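Local coordinates for putative ESAT-6-like protein 6 (Mycobacterium tuberculosis, PDB 3OGI) that is a secreted ESAT-6-like protein of the WXG100 family, probably exported by a type VII secretion system as a helical complex with a partner protein, at residues L23-A26 / E27-A30. Numbering follows the deposited sequence.
Sequences LLEA and EHQA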
ATOM      1  N   LEU A  23      12.334  -6.289  -3.871  1.00 45.62           N
ATOM      2  CA  LEU A  23      12.040  -5.518  -2.681  1.00 48.66           C
ATOM      3  C   LEU A  23      10.549  -5.176  -2.596  1.00 54.44           C
ATOM      4  O   LEU A  23       9.967  -5.203  -1.507  1.00 55.90           O
ATOM      5  CB  LEU A  23      12.961  -4.300  -2.540  1.00 38.13           C
ATOM      6  CG  LEU A  23      14.414  -4.784  -2.353  1.00 47.75           C
ATOM      7  CD1 LEU A  23      15.423  -3.657  -2.180  1.00 52.56           C
ATOM      8  CD2 LEU A  23      14.501  -5.725  -1.170  1.00 48.29           C
ATOM      9  N   LEU A  24       9.915  -4.918  -3.739  1.00 50.99           N
ATOM     10  CA  LEU A  24       8.493  -4.580  -3.734  1.00 48.73           C
ATOM     11  C   LEU A  24       7.689  -5.725  -3.146  1.00 49.48           C
ATOM     12  O   LEU A  24       6.797  -5.511  -2.331  1.00 51.06           O
ATOM     13  CB  LEU A  24       7.968  -4.221  -5.129  1.00 54.24           C
ATOM     14  CG  LEU A  24       6.521  -3.688  -5.170  1.00 55.19           C
ATOM     15  CD1 LEU A  24       6.373  -2.461  -4.292  1.00 52.58           C
ATOM     16  CD2 LEU A  24       6.075  -3.369  -6.581  1.00 57.31           C
ATOM     17  N   GLU A  25       8.028  -6.946  -3.538  1.00 50.29           N
ATOM     18  CA  GLU A  25       7.312  -8.119  -3.050  1.00 53.47           C
ATOM     19  C   GLU A  25       7.521  -8.377  -1.536  1.00 53.84           C
ATOM     20  O   GLU A  25       6.606  -8.873  -0.842  1.00 41.71           O
ATOM     21  CB  GLU A  25       7.677  -9.347  -3.893  1.00 55.77           C
ATOM     22  CG  GLU A  25       6.852 -10.598  -3.592  1.00 64.41           C
ATOM     23  CD  GLU A  25       5.335 -10.383  -3.675  1.00 72.43           C
ATOM     24  OE1 GLU A  25       4.881  -9.392  -4.298  1.00 72.22           O
ATOM     25  OE2 GLU A  25       4.599 -11.228  -3.116  1.00 74.53           O
ATOM     26  N   ALA A  26       8.710  -8.055  -1.019  1.00 45.67           N
ATOM     27  CA  ALA A  26       8.894  -8.121   0.431  1.00 46.31           C
ATOM     28  C   ALA A  26       7.921  -7.140   1.081  1.00 39.49           C
ATOM     29  O   ALA A  26       7.279  -7.439   2.088  1.00 42.13           O
ATOM     30  CB  ALA A  26      10.346  -7.810   0.843  1.00 28.03           C
ATOM     31  N   GLU A  27       7.788  -5.973   0.479  1.00 32.37           N
ATOM     32  CA  GLU A  27       6.883  -4.986   1.044  1.00 44.63           C
ATOM     33  C   GLU A  27       5.416  -5.456   1.011  1.00 51.31           C
ATOM     34  O   GLU A  27       4.663  -5.254   1.953  1.00 53.55           O
ATOM     35  CB  GLU A  27       7.042  -3.628   0.349  1.00 38.96           C
ATOM     36  CG  GLU A  27       5.974  -2.634   0.799  1.00 51.00           C
ATOM     37  CD  GLU A  27       5.959  -2.405   2.310  1.00 55.40           C
ATOM     38  OE1 GLU A  27       6.855  -2.915   3.013  1.00 59.28           O
ATOM     39  OE2 GLU A  27       5.040  -1.718   2.799  1.00 59.21           O
ATOM     40  N   HIS A  28       5.030  -6.076  -0.093  1.00 51.20           N
ATOM     41  CA  HIS A  28       3.721  -6.684  -0.242  1.00 52.17           C
ATOM     42  C   HIS A  28       3.487  -7.720   0.860  1.00 56.02           C
ATOM     43  O   HIS A  28       2.418  -7.778   1.477  1.00 55.22           O
ATOM     44  CB  HIS A  28       3.660  -7.343  -1.618  1.00 50.38           C
ATOM     45  CG  HIS A  28       2.471  -8.220  -1.831  1.00 51.75           C
ATOM     46  ND1 HIS A  28       2.505  -9.316  -2.666  1.00 56.73           N
ATOM     47  CD2 HIS A  28       1.211  -8.159  -1.338  1.00 51.05           C
ATOM     48  CE1 HIS A  28       1.322  -9.905  -2.662  1.00 59.02           C
ATOM     49  NE2 HIS A  28       0.519  -9.222  -1.866  1.00 57.01           N
ATOM     50  N   GLN A  29       4.495  -8.540   1.110  1.00 56.93           N
ATOM     51  CA  GLN A  29       4.367  -9.552   2.142  1.00 58.69           C
ATOM     52  C   GLN A  29       4.279  -8.888   3.507  1.00 58.06           C
ATOM     53  O   GLN A  29       3.508  -9.312   4.358  1.00 62.67           O
ATOM     54  CB  GLN A  29       5.523 -10.542   2.070  1.00 46.35           C
ATOM     55  CG  GLN A  29       5.500 -11.369   0.802  1.00 44.86           C
ATOM     56  CD  GLN A  29       6.867 -11.987   0.456  1.00 56.31           C
ATOM     57  OE1 GLN A  29       7.878 -11.785   1.160  1.00 52.10           O
ATOM     58  NE2 GLN A  29       6.895 -12.743  -0.635  1.00 52.76           N
ATOM     59  N   ALA A  30       5.050  -7.827   3.698  1.00 52.58           N
ATOM     60  CA  ALA A  30       4.964  -7.053   4.929  1.00 52.77           C
ATOM     61  C   ALA A  30       3.527  -6.535   5.129  1.00 53.07           C
ATOM     62  O   ALA A  30       2.962  -6.606   6.227  1.00 56.24           O
ATOM     63  CB  ALA A  30       5.965  -5.895   4.914  1.00 39.71           C
TER
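E25 and H28 pair one turn apart on helix 14-37, their side chains running side by side in the same direction in an i to i+3 His-carboxylate pair. The helix packs against helix 51-66, consistent with the helical hairpin of WXG100 proteins. The carboxylate comes to the ring from its edge, with E25 CD in the imidazole plane, while the two flat groups are turned 69° against each other. H28 ND1 thus reaches both oxygens: it gives a hydrogen bond to E25 OE1 at 2.9 Å, on the syn side but somewhat out of the carboxylate plane, and a weak, more bent one to E25 OE2, also 2.9 Å away. With CG of E25 anti to the backbone N (chi1 -172°), the bend at chi2 (54°) brings the carboxylate along the helix surface to H28. The carboxylate might raise the basicity of the imidazole, and the ring also stacks on F61 of helix 51-66.

Q29 passes E25 at about a right angle, carboxylate and amide planes almost perpendicular. Q29 NE2 comes within 3.7 Å of both E25 CG and E25 OE2, and Q29 CG also lies near E25 O. That oxygen accepts the hydrogen bond of Q29 N, one of four successive i to i+4 bonds here that begin with E27 N to L23 O. On other sides of the helix, L24 packs against F61 and I64, whereas E27 OE2 is hydrogen-bonded to a polar side chain of another protein chain in the assembly. The last of the four backbone bonds runs from A30 N to A26 O, 2.8 Å long, with A30 CB 3.5 Å from the same oxygen.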